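Local atomic coordinates of glycosyl transferase family 8 (Streptococcus pneumoniae, PDB entry 5GVV), a protein that transfers galactose from UDP-galactose to the terminal glucose of the already glycosylated serine-rich repeat protein PsrP, the third step of its O-glycosylation. Residues R18-E21 with T22-S26; F48-I51 with R52-Q56; L146-N150 with K151-S155; E245-W248 with E249-M253; S391-P394 with K395-V398. One frame throughout, in Å; residues are numbered along the deposited sequence.

Interaction 1. Residues R18-E21 with T22-S26; sequences RQIE and TAMKS
E21 and K25 stand one turn apart on helix 17-30 and are joined twice, by the backbone and by a water. K25 N donates to E21 O at 2.8 Å, and the lysine side chain runs on past that same oxygen. Its CB lies 3.4 Å from E21 O, and CG is at 3.3 Å. A bend at chi3 (-76°) keeps CE within 4.0 Å of E21 O. At the tip, K25 NZ stops 4.7 Å short of E21 OE2, and a water fills the step: it accepts from K25 NZ and donates to E21 OE2. The ammonium also hydrogen-bonds S251 O and M253 O, where helix 244-251 ends, while the carboxylate takes the indole N-H of W47 on OE1 and that of W255 on OE2.

One turn earlier, R18 O is gripped by two donors of T22. With OG1 beside the backbone N (chi1 -64°), the hydroxyl donates at 2.7 Å from T22 OG1 to R18 O, almost in line with the carbonyl. T22 N reaches R18 O from above the carbonyl plane. I20 CG2 and the selenium of selenomethionine M24 run side by side, SE 4.0 Å from CG2; M24 goes on to W47 and I51 of helix 45-57.

Helix 17-30 is the crossover of the beta-alpha-beta unit between strands 6-11 and 34-40, and the I20 side chain, touching S107, lies about 5 Å from the bound UDP. R18 reaches Y14 OH of the second subunit. The water-spaced opposite charges of E21 and K25 probably stabilise each other without a direct salt bridge.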
# COMPACT_ATOMS: atom_id res chain seq x y z
N ARG A 18 -4.31 0.72 0.11
CA ARG A 18 -4.08 0.52 -1.33
C ARG A 18 -5.40 0.46 -2.10
O ARG A 18 -5.47 0.88 -3.25
CB ARG A 18 -3.25 -0.74 -1.60
CG ARG A 18 -1.76 -0.60 -1.30
CD ARG A 18 -0.98 -1.87 -1.63
NE ARG A 18 -0.93 -2.13 -3.06
CZ ARG A 18 -1.49 -3.19 -3.64
NH1 ARG A 18 -2.14 -4.08 -2.91
NH2 ARG A 18 -1.40 -3.36 -4.96
N GLN A 19 -6.43 -0.07 -1.45
CA GLN A 19 -7.76 -0.17 -2.06
C GLN A 19 -8.48 1.17 -1.97
O GLN A 19 -9.09 1.62 -2.94
CB GLN A 19 -8.59 -1.26 -1.37
CG GLN A 19 -8.08 -2.69 -1.61
CD GLN A 19 -6.73 -2.97 -0.97
OE1 GLN A 19 -6.48 -2.60 0.18
NE2 GLN A 19 -5.84 -3.60 -1.72
N ILE A 20 -8.41 1.81 -0.81
CA ILE A 20 -9.01 3.12 -0.62
C ILE A 20 -8.43 4.11 -1.63
O ILE A 20 -9.18 4.83 -2.28
CB ILE A 20 -8.77 3.66 0.80
CG1 ILE A 20 -9.38 2.73 1.84
CG2 ILE A 20 -9.34 5.09 0.95
CD1 ILE A 20 -8.97 3.05 3.27
N GLU A 21 -7.11 4.14 -1.75
CA GLU A 21 -6.46 5.11 -2.63
C GLU A 21 -6.77 4.84 -4.10
O GLU A 21 -6.97 5.79 -4.87
CB GLU A 21 -4.94 5.15 -2.39
CG GLU A 21 -4.27 6.32 -3.10
CD GLU A 21 -2.81 6.51 -2.71
OE1 GLU A 21 -2.38 5.93 -1.69
OE2 GLU A 21 -2.11 7.25 -3.43
N THR A 22 -6.79 3.57 -4.48
CA THR A 22 -7.17 3.18 -5.84
C THR A 22 -8.60 3.60 -6.18
O THR A 22 -8.86 4.11 -7.27
CB THR A 22 -7.01 1.67 -6.04
OG1 THR A 22 -5.63 1.31 -5.91
CG2 THR A 22 -7.49 1.26 -7.43
N ALA A 23 -9.53 3.38 -5.26
CA ALA A 23 -10.92 3.76 -5.49
C ALA A 23 -11.05 5.28 -5.62
O ALA A 23 -11.76 5.78 -6.49
CB ALA A 23 -11.81 3.25 -4.38
N MSE A 24 -10.34 6.03 -4.76
CA MSE A 24 -10.35 7.48 -4.84
C MSE A 24 -9.72 7.95 -6.11
O MSE A 24 -10.21 8.86 -6.76
CB MSE A 24 -9.66 8.16 -3.61
CG MSE A 24 -10.40 7.97 -2.31
SE MSE A 24 -9.29 8.71 -0.80
CE MSE A 24 -9.03 10.31 -1.85
N LYS A 25 -8.60 7.36 -6.51
CA LYS A 25 -7.96 7.73 -7.78
C LYS A 25 -8.92 7.58 -8.96
O LYS A 25 -8.99 8.47 -9.82
CB LYS A 25 -6.70 6.90 -8.03
CG LYS A 25 -5.46 7.46 -7.35
CD LYS A 25 -4.16 6.90 -7.93
CE LYS A 25 -3.88 5.49 -7.47
NZ LYS A 25 -2.44 5.12 -7.64
N SER A 26 -9.66 6.48 -9.00
CA SER A 26 -10.60 6.25 -10.11
C SER A 26 -11.72 7.29 -10.09
O SER A 26 -12.12 7.80 -11.14
CB SER A 26 -11.16 4.83 -10.07
OG SER A 26 -11.98 4.60 -8.93
O HOH W 1 -0.73 5.97 -5.52

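Interaction 2. Residues F48-I51 with R52-Q56; sequences FSQI and RIYLQ
From F48 to L55 the backbone runs as alpha-helix, R52 N donating to F48 O at 2.9 Å and L55 N to I51 O, with two weak bonds between them, I53 N to S49 O and Y54 N to Q50 O. Y54 is where the side chains gather. Q50 O sits 3.7 Å above one face of its ring, over the centre. The Q50 side chain is bent at chi2 and lays its amide obliquely by the phenol, the two planes 29° apart and NE2 3.4 Å from Y54 CE1. I51 CD1 comes at a slant to the CD2-CE2 side, 3.7 Å from Y54 CE2, while the CG2 branch of I51 packs on L55 CD2.

At the other end R52 turns back along the helix. Its bend at chi3 (-62°) brings the guanidinium beside the F48 ring, the planes only 14° apart, with NH2 4.0 Å from F48 CD1. F48 O lies over one guanidinium face, and a water joins R52 NH1 weakly to S49 OG.

Helix 45-57 is the crossover of the beta-alpha-beta unit between strands 34-40 and 61-66. F48 packs on both strands, R52 NE hydrogen-bonds L62 O on the second, I51 faces E21 and M24 of helix 17-30, and Q50 and Y54 meet L252 of the second subunit.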
# COMPACT_ATOMS: atom_id res chain seq x y z
N PHE A 48 -2.83 11.87 4.41
CA PHE A 48 -3.90 12.85 4.26
C PHE A 48 -3.39 14.20 3.75
O PHE A 48 -4.02 14.79 2.87
CB PHE A 48 -4.61 13.06 5.60
CG PHE A 48 -5.76 12.12 5.82
CD1 PHE A 48 -7.00 12.38 5.25
CD2 PHE A 48 -5.60 10.99 6.61
CE1 PHE A 48 -8.06 11.52 5.45
CE2 PHE A 48 -6.66 10.12 6.82
CZ PHE A 48 -7.90 10.39 6.23
N SER A 49 -2.28 14.68 4.30
CA SER A 49 -1.73 15.97 3.88
C SER A 49 -1.49 16.07 2.37
O SER A 49 -1.90 17.04 1.73
CB SER A 49 -0.45 16.30 4.64
OG SER A 49 -0.73 16.55 6.00
N GLN A 50 -0.84 15.06 1.80
CA GLN A 50 -0.52 15.07 0.37
C GLN A 50 -1.74 14.93 -0.52
O GLN A 50 -1.91 15.68 -1.49
CB GLN A 50 0.48 13.96 0.04
CG GLN A 50 0.95 14.00 -1.41
CD GLN A 50 1.71 15.28 -1.74
OE1 GLN A 50 2.85 15.45 -1.31
NE2 GLN A 50 1.08 16.18 -2.48
N ILE A 51 -2.60 13.96 -0.20
CA ILE A 51 -3.76 13.69 -1.03
C ILE A 51 -4.73 14.87 -0.96
O ILE A 51 -5.41 15.19 -1.94
CB ILE A 51 -4.46 12.39 -0.60
CG1 ILE A 51 -3.48 11.21 -0.61
CG2 ILE A 51 -5.65 12.08 -1.50
CD1 ILE A 51 -2.74 11.04 -1.93
N ARG A 52 -4.78 15.52 0.21
CA ARG A 52 -5.65 16.69 0.39
C ARG A 52 -5.29 17.80 -0.58
O ARG A 52 -6.16 18.46 -1.13
CB ARG A 52 -5.58 17.21 1.83
CG ARG A 52 -6.37 18.49 2.08
CD ARG A 52 -6.35 18.89 3.54
NE ARG A 52 -6.99 17.88 4.38
CZ ARG A 52 -6.37 17.23 5.36
NH1 ARG A 52 -5.10 17.49 5.65
NH2 ARG A 52 -7.03 16.32 6.06
N ILE A 53 -3.99 17.99 -0.80
CA ILE A 53 -3.51 18.95 -1.79
C ILE A 53 -4.02 18.61 -3.19
O ILE A 53 -4.43 19.50 -3.95
CB ILE A 53 -1.97 19.01 -1.82
CG1 ILE A 53 -1.44 19.59 -0.50
CG2 ILE A 53 -1.48 19.84 -3.00
CD1 ILE A 53 0.08 19.62 -0.41
N TYR A 54 -3.98 17.33 -3.55
CA TYR A 54 -4.47 16.89 -4.85
C TYR A 54 -5.94 17.26 -5.01
O TYR A 54 -6.35 17.82 -6.03
CB TYR A 54 -4.31 15.38 -5.02
CG TYR A 54 -2.88 14.90 -5.01
CD1 TYR A 54 -1.83 15.75 -5.31
CD2 TYR A 54 -2.58 13.58 -4.69
CE1 TYR A 54 -0.52 15.31 -5.30
CE2 TYR A 54 -1.27 13.13 -4.67
CZ TYR A 54 -0.25 14.00 -4.98
OH TYR A 54 1.06 13.55 -4.96
N LEU A 55 -6.74 16.93 -3.99
CA LEU A 55 -8.17 17.17 -4.04
C LEU A 55 -8.48 18.66 -4.19
O LEU A 55 -9.35 19.04 -4.96
CB LEU A 55 -8.86 16.61 -2.80
CG LEU A 55 -9.49 15.22 -2.94
CD1 LEU A 55 -10.60 15.25 -3.97
CD2 LEU A 55 -8.45 14.19 -3.32
N GLN A 56 -7.75 19.49 -3.45
CA GLN A 56 -7.94 20.94 -3.51
C GLN A 56 -7.57 21.51 -4.87
O GLN A 56 -8.24 22.42 -5.37
CB GLN A 56 -7.13 21.62 -2.40
CG GLN A 56 -7.62 21.28 -0.99
CD GLN A 56 -6.78 21.91 0.10
OE1 GLN A 56 -5.70 22.44 -0.17
NE2 GLN A 56 -7.25 21.84 1.33
O HOH W 2 -3.41 15.64 7.82

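Interaction 3. Residues L146-N150 with K151-S155; sequences LLINN and KKWGS
I148 sends its CG2 branch over one face of the W153 indole, a CH-pi contact 3.5 Å from the centroid of the five-membered ring and 11° off its normal. The ring lies flat under the methyl, and I148 CG1 and CD1 reach the far carbons CZ2 and CH2.

N149 comes next, at the turn between strand and helix and at the centre of an inverse gamma turn. It is the N-cap: with CG anti to the backbone N (chi1 -171°), its OD1 accepts from K152 N at 3.3 Å, the donor standing well above the amide plane. K152 CG lies against the N149 side-chain amide, 3.2 Å from ND2, which goes weakly to N126 O. The backbone oxygen takes the first turn's hydrogen bond, W153 N to N149 O at 3.1 Å.

N150 adds the next helical bond, G154 N to N150 O at 3.1 Å, and N150 ND2 hydrogen-bonds E99 O.

Strand 145-149 runs between strands 101-105 and 128-131, antiparallel to both, and the axis of the short helix segment is inclined at 58° to that of the strand segment. W153 closes the corner, with NE1 bonded to Y127 O and the indole against L128 and F185.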
# COMPACT_ATOMS: atom_id res chain seq x y z
N LEU A 146 -24.16 4.03 -1.82
CA LEU A 146 -25.36 4.60 -1.22
C LEU A 146 -25.42 6.10 -1.45
O LEU A 146 -24.57 6.84 -0.95
CB LEU A 146 -25.41 4.29 0.28
CG LEU A 146 -25.47 2.82 0.65
CD1 LEU A 146 -25.40 2.63 2.15
CD2 LEU A 146 -26.75 2.20 0.11
N LEU A 147 -26.42 6.54 -2.21
CA LEU A 147 -26.73 7.96 -2.26
C LEU A 147 -27.59 8.25 -1.04
O LEU A 147 -28.73 7.80 -0.95
CB LEU A 147 -27.48 8.31 -3.55
CG LEU A 147 -27.64 9.82 -3.73
CD1 LEU A 147 -26.30 10.52 -3.55
CD2 LEU A 147 -28.23 10.15 -5.08
N ILE A 148 -27.04 9.02 -0.10
CA ILE A 148 -27.63 9.13 1.23
C ILE A 148 -28.28 10.49 1.51
O ILE A 148 -27.68 11.54 1.28
CB ILE A 148 -26.56 8.83 2.30
CG1 ILE A 148 -26.14 7.36 2.23
CG2 ILE A 148 -27.07 9.17 3.69
CD1 ILE A 148 -24.92 7.00 3.06
N ASN A 149 -29.51 10.45 2.01
CA ASN A 149 -30.18 11.64 2.51
C ASN A 149 -29.64 11.94 3.91
O ASN A 149 -30.26 11.57 4.91
CB ASN A 149 -31.70 11.40 2.55
CG ASN A 149 -32.49 12.66 2.85
OD1 ASN A 149 -31.99 13.62 3.45
ND2 ASN A 149 -33.75 12.67 2.42
N ASN A 150 -28.49 12.60 3.97
CA ASN A 150 -27.79 12.82 5.24
C ASN A 150 -28.59 13.59 6.29
O ASN A 150 -28.47 13.33 7.49
CB ASN A 150 -26.44 13.50 4.99
CG ASN A 150 -25.50 13.37 6.17
OD1 ASN A 150 -25.49 12.34 6.84
ND2 ASN A 150 -24.72 14.40 6.44
N LYS A 151 -29.39 14.55 5.84
CA LYS A 151 -30.21 15.34 6.76
C LYS A 151 -31.20 14.44 7.50
O LYS A 151 -31.33 14.52 8.73
CB LYS A 151 -30.94 16.44 6.00
CG LYS A 151 -31.71 17.41 6.89
CD LYS A 151 -32.59 18.35 6.06
CE LYS A 151 -33.92 18.63 6.76
NZ LYS A 151 -34.88 19.36 5.88
N LYS A 152 -31.89 13.59 6.74
CA LYS A 152 -32.85 12.65 7.30
C LYS A 152 -32.20 11.66 8.27
O LYS A 152 -32.76 11.33 9.31
CB LYS A 152 -33.55 11.88 6.18
CG LYS A 152 -34.71 12.61 5.52
CD LYS A 152 -36.04 12.03 5.96
CE LYS A 152 -36.02 10.50 5.90
NZ LYS A 152 -37.32 9.89 6.30
N TRP A 153 -31.01 11.18 7.90
CA TRP A 153 -30.22 10.30 8.75
C TRP A 153 -29.89 10.96 10.09
O TRP A 153 -29.78 10.28 11.12
CB TRP A 153 -28.93 9.89 8.04
CG TRP A 153 -29.11 8.84 6.98
CD1 TRP A 153 -30.05 8.83 5.98
CD2 TRP A 153 -28.33 7.66 6.80
NE1 TRP A 153 -29.90 7.71 5.20
CE2 TRP A 153 -28.85 6.97 5.68
CE3 TRP A 153 -27.24 7.10 7.48
CZ2 TRP A 153 -28.31 5.76 5.23
CZ3 TRP A 153 -26.71 5.90 7.02
CH2 TRP A 153 -27.25 5.25 5.92
N GLY A 154 -29.73 12.28 10.07
CA GLY A 154 -29.44 13.03 11.28
C GLY A 154 -30.63 13.12 12.21
O GLY A 154 -30.51 12.85 13.41
N SER A 155 -31.79 13.48 11.67
CA SER A 155 -32.99 13.71 12.47
C SER A 155 -33.67 12.43 12.94
O SER A 155 -34.21 12.37 14.04
CB SER A 155 -33.99 14.59 11.71
OG SER A 155 -33.67 14.65 10.33

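Interaction 4. Residues E245-W248 with E249-M253; sequences EVWW and EYSLM
S251 CB lies over one face of the W247 indole, a CH-pi contact 3.8 Å from the centroid of the six-membered ring and 26° off the normal. The serine is turned so that OG follows the same ring. W247 in turn brings an edge over its neighbour, CZ3 standing 3.6 Å above the middle of the W248 ring. The first torsions of the two differ: CG is anti to the backbone N in W247 (chi1 -173°), whereas in W248 it lies beside it. At a third ring, V246 O lies near the plane of Y250, at its edge, 3.3 Å from Y250 CD2.

Apolar packing follows the i to i+4 spacing. V246 and Y250 run side by side, V246 CG1 4.1 Å from Y250 CE2, and the L252 side chain passes W248 at an angle, CD1 4.0 Å from W248 CE3.

The contact spans helix 244-251 and runs just past its C-terminal end. This helix packs on helix 17-30 of the GT-A nucleotide-binding domain, with W247 on T22 and Y250 on S26. The manganese ion lies about 10 Å from the W247 side chain.

Among the hydrogen bonds, S251 N to W247 O (3.0 Å) and L252 N to W248 O (2.9 Å) close the last turns; Y250 N adds a weak second bond to W247 O. Two ring ends bind beyond the helix: W248 NE1 donates to P234 O, and Y250 OH pairs with H30 NE2. In the second subunit, Y14 packs on W248 and E46 on L252.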
# COMPACT_ATOMS: atom_id res chain seq x y z
N GLU A 245 -8.02 -6.55 -14.73
CA GLU A 245 -7.11 -5.57 -15.33
C GLU A 245 -7.51 -4.12 -15.08
O GLU A 245 -6.65 -3.22 -15.06
CB GLU A 245 -6.97 -5.82 -16.83
CG GLU A 245 -8.27 -5.67 -17.62
CD GLU A 245 -9.14 -6.92 -17.57
OE1 GLU A 245 -8.77 -7.92 -16.91
OE2 GLU A 245 -10.21 -6.91 -18.22
N VAL A 246 -8.80 -3.88 -14.91
CA VAL A 246 -9.29 -2.52 -14.68
C VAL A 246 -8.82 -1.98 -13.33
O VAL A 246 -8.42 -0.81 -13.22
CB VAL A 246 -10.82 -2.43 -14.77
CG1 VAL A 246 -11.29 -1.00 -14.52
CG2 VAL A 246 -11.30 -2.94 -16.12
N TRP A 247 -8.84 -2.82 -12.30
CA TRP A 247 -8.42 -2.39 -10.97
C TRP A 247 -6.96 -2.01 -10.97
O TRP A 247 -6.57 -1.00 -10.39
CB TRP A 247 -8.67 -3.47 -9.91
CG TRP A 247 -8.40 -2.97 -8.49
CD1 TRP A 247 -9.30 -2.39 -7.64
CD2 TRP A 247 -7.14 -2.98 -7.80
NE1 TRP A 247 -8.68 -2.05 -6.46
CE2 TRP A 247 -7.36 -2.40 -6.53
CE3 TRP A 247 -5.85 -3.43 -8.12
CZ2 TRP A 247 -6.33 -2.25 -5.58
CZ3 TRP A 247 -4.83 -3.29 -7.18
CH2 TRP A 247 -5.08 -2.70 -5.93
N TRP A 248 -6.14 -2.84 -11.61
CA TRP A 248 -4.70 -2.59 -11.65
C TRP A 248 -4.36 -1.32 -12.43
O TRP A 248 -3.43 -0.59 -12.07
CB TRP A 248 -3.97 -3.81 -12.20
CG TRP A 248 -3.88 -4.87 -11.15
CD1 TRP A 248 -4.67 -5.97 -11.02
CD2 TRP A 248 -2.98 -4.89 -10.04
NE1 TRP A 248 -4.31 -6.69 -9.91
CE2 TRP A 248 -3.27 -6.04 -9.29
CE3 TRP A 248 -1.95 -4.04 -9.61
CZ2 TRP A 248 -2.56 -6.38 -8.13
CZ3 TRP A 248 -1.25 -4.37 -8.45
CH2 TRP A 248 -1.56 -5.53 -7.73
N GLU A 249 -5.12 -1.06 -13.49
CA GLU A 249 -4.94 0.15 -14.29
C GLU A 249 -5.02 1.41 -13.44
O GLU A 249 -4.26 2.36 -13.63
CB GLU A 249 -6.00 0.19 -15.39
CG GLU A 249 -5.90 1.39 -16.32
CD GLU A 249 -6.91 1.31 -17.45
OE1 GLU A 249 -6.63 1.89 -18.52
OE2 GLU A 249 -7.96 0.66 -17.27
N TYR A 250 -5.95 1.43 -12.48
CA TYR A 250 -6.06 2.59 -11.60
C TYR A 250 -5.09 2.54 -10.42
O TYR A 250 -4.60 3.58 -9.97
CB TYR A 250 -7.50 2.78 -11.14
CG TYR A 250 -8.39 3.29 -12.25
CD1 TYR A 250 -8.45 4.65 -12.55
CD2 TYR A 250 -9.17 2.42 -13.00
CE1 TYR A 250 -9.26 5.12 -13.56
CE2 TYR A 250 -9.98 2.88 -14.01
CZ TYR A 250 -10.02 4.23 -14.29
OH TYR A 250 -10.83 4.70 -15.30
N SER A 251 -4.81 1.34 -9.91
CA SER A 251 -3.86 1.20 -8.81
C SER A 251 -2.47 1.71 -9.19
O SER A 251 -1.78 2.35 -8.39
CB SER A 251 -3.77 -0.26 -8.35
OG SER A 251 -2.78 -0.42 -7.35
N LEU A 252 -2.07 1.43 -10.43
CA LEU A 252 -0.73 1.78 -10.91
C LEU A 252 -0.67 3.16 -11.57
O LEU A 252 0.38 3.56 -12.10
CB LEU A 252 -0.23 0.71 -11.87
CG LEU A 252 -0.20 -0.68 -11.25
CD1 LEU A 252 0.01 -1.74 -12.30
CD2 LEU A 252 0.89 -0.76 -10.19
N MSE A 253 -1.78 3.88 -11.53
CA MSE A 253 -1.84 5.22 -12.10
C MSE A 253 -1.26 6.23 -11.11
O MSE A 253 -1.65 6.27 -9.94
CB MSE A 253 -3.30 5.57 -12.43
CG MSE A 253 -3.50 6.89 -13.15
SE MSE A 253 -5.36 7.14 -13.67
CE MSE A 253 -5.40 5.92 -15.19

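Interaction 5. Residues S391-P394 with K395-V398; sequences SSIP and KKMV
P394, I393 and K395 bury most of the surface here, and K395 does so by folding back on the other two. Its chain turns at chi2, chi3 and chi4 (121°, -86° and -61°), which brings NZ alongside the proline ring, 3.2 Å from P394 CD. On the way CE presses against I393 CG2 at 3.5 Å, a tight carbon pair, with the two side chains crossing at about a right angle. A water donates to S392 O and accepts weakly from K395 NZ.

I393 has a second lysine on the same branch: K396 runs beside it, NZ 3.7 Å from I393 CG2. The backbone also links I393 and K396: K396 N donates to I393 O at 3.1 Å, from above the carbonyl plane. P394 brings no N-H of its own, but its oxygen accepts twice: V398 N to P394 O at 3.1 Å, in the carbonyl plane, and a weak bond from M397 N.

P394 and V398 rest on Y294 of helix 292-298, while selenomethionine M397 turns inward to I370 and F372. Proline is common in the first turn of helices, where its missing N-H costs no hydrogen bond; here it stands at the start of helix 395-402, after the edge strand 387-389 of the parallel, Rossmann-like sheet of the C-terminal part.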
# COMPACT_ATOMS: atom_id res chain seq x y z
N SER A 391 -7.19 30.64 31.03
CA SER A 391 -7.69 29.43 30.36
C SER A 391 -9.13 29.55 29.88
O SER A 391 -9.54 28.83 28.97
CB SER A 391 -7.53 28.21 31.27
OG SER A 391 -7.97 28.50 32.59
N SER A 392 -9.91 30.44 30.48
CA SER A 392 -11.29 30.62 30.03
C SER A 392 -11.40 31.62 28.89
O SER A 392 -12.48 31.82 28.34
CB SER A 392 -12.19 31.00 31.20
OG SER A 392 -12.44 29.87 32.01
N ILE A 393 -10.28 32.24 28.54
CA ILE A 393 -10.22 33.11 27.36
C ILE A 393 -8.97 32.78 26.54
O ILE A 393 -8.03 33.57 26.48
CB ILE A 393 -10.23 34.59 27.76
CG1 ILE A 393 -11.38 34.86 28.74
CG2 ILE A 393 -10.41 35.51 26.55
CD1 ILE A 393 -11.07 35.91 29.69
N PRO A 394 -8.96 31.59 25.90
CA PRO A 394 -7.78 31.10 25.19
C PRO A 394 -7.44 31.90 23.93
O PRO A 394 -6.36 31.69 23.38
CB PRO A 394 -8.17 29.67 24.81
CG PRO A 394 -9.66 29.68 24.77
CD PRO A 394 -10.07 30.62 25.86
N LYS A 395 -8.34 32.78 23.49
CA LYS A 395 -8.04 33.70 22.39
C LYS A 395 -6.76 34.48 22.71
O LYS A 395 -5.98 34.81 21.81
CB LYS A 395 -9.18 34.70 22.20
CG LYS A 395 -10.51 34.08 21.84
CD LYS A 395 -11.58 34.43 22.88
CE LYS A 395 -11.57 33.44 24.03
NZ LYS A 395 -11.85 32.07 23.57
N LYS A 396 -6.56 34.76 23.99
CA LYS A 396 -5.39 35.51 24.45
C LYS A 396 -4.08 34.75 24.24
O LYS A 396 -3.05 35.36 23.96
CB LYS A 396 -5.56 35.92 25.92
CG LYS A 396 -6.64 36.99 26.11
CD LYS A 396 -6.71 37.48 27.55
CE LYS A 396 -7.45 38.81 27.64
NZ LYS A 396 -8.77 38.79 26.95
N MSE A 397 -4.11 33.43 24.39
CA MSE A 397 -2.88 32.67 24.13
C MSE A 397 -2.65 32.50 22.64
O MSE A 397 -1.50 32.43 22.19
CB MSE A 397 -2.88 31.30 24.81
CG MSE A 397 -1.51 30.61 24.64
SE MSE A 397 -1.43 28.87 25.43
CE MSE A 397 -1.36 29.42 27.29
N VAL A 398 -3.74 32.43 21.87
CA VAL A 398 -3.65 32.40 20.42
C VAL A 398 -2.84 33.59 19.95
O VAL A 398 -1.85 33.44 19.22
CB VAL A 398 -5.04 32.44 19.76
CG1 VAL A 398 -4.91 32.53 18.24
CG2 VAL A 398 -5.86 31.22 20.15
O HOH W 3 -13.74 31.92 26.24

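Overall arrangement
Interactions 1, 2 and 4 form one block. Interaction 1 is its buried middle: M24 and E21 press on I51 of interaction 2, and the K25 ammonium ties it to the end of interaction 4. All three reach the second subunit, and interactions 1 and 4 lie nearest the UDP and manganese. Interactions 2 to 5 are only partly buried, with exposed residues in 3, 4 and 5. Interaction 3 lies on strand 145-149 of the seven-stranded GT-A sheet, its centre about 24 Å from that of interaction 1, and joins strand to helix by a cap and a methyl on an indole. Interaction 5, centre about 41 Å from interaction 1, uses a folded K395 and a K396 beside I393.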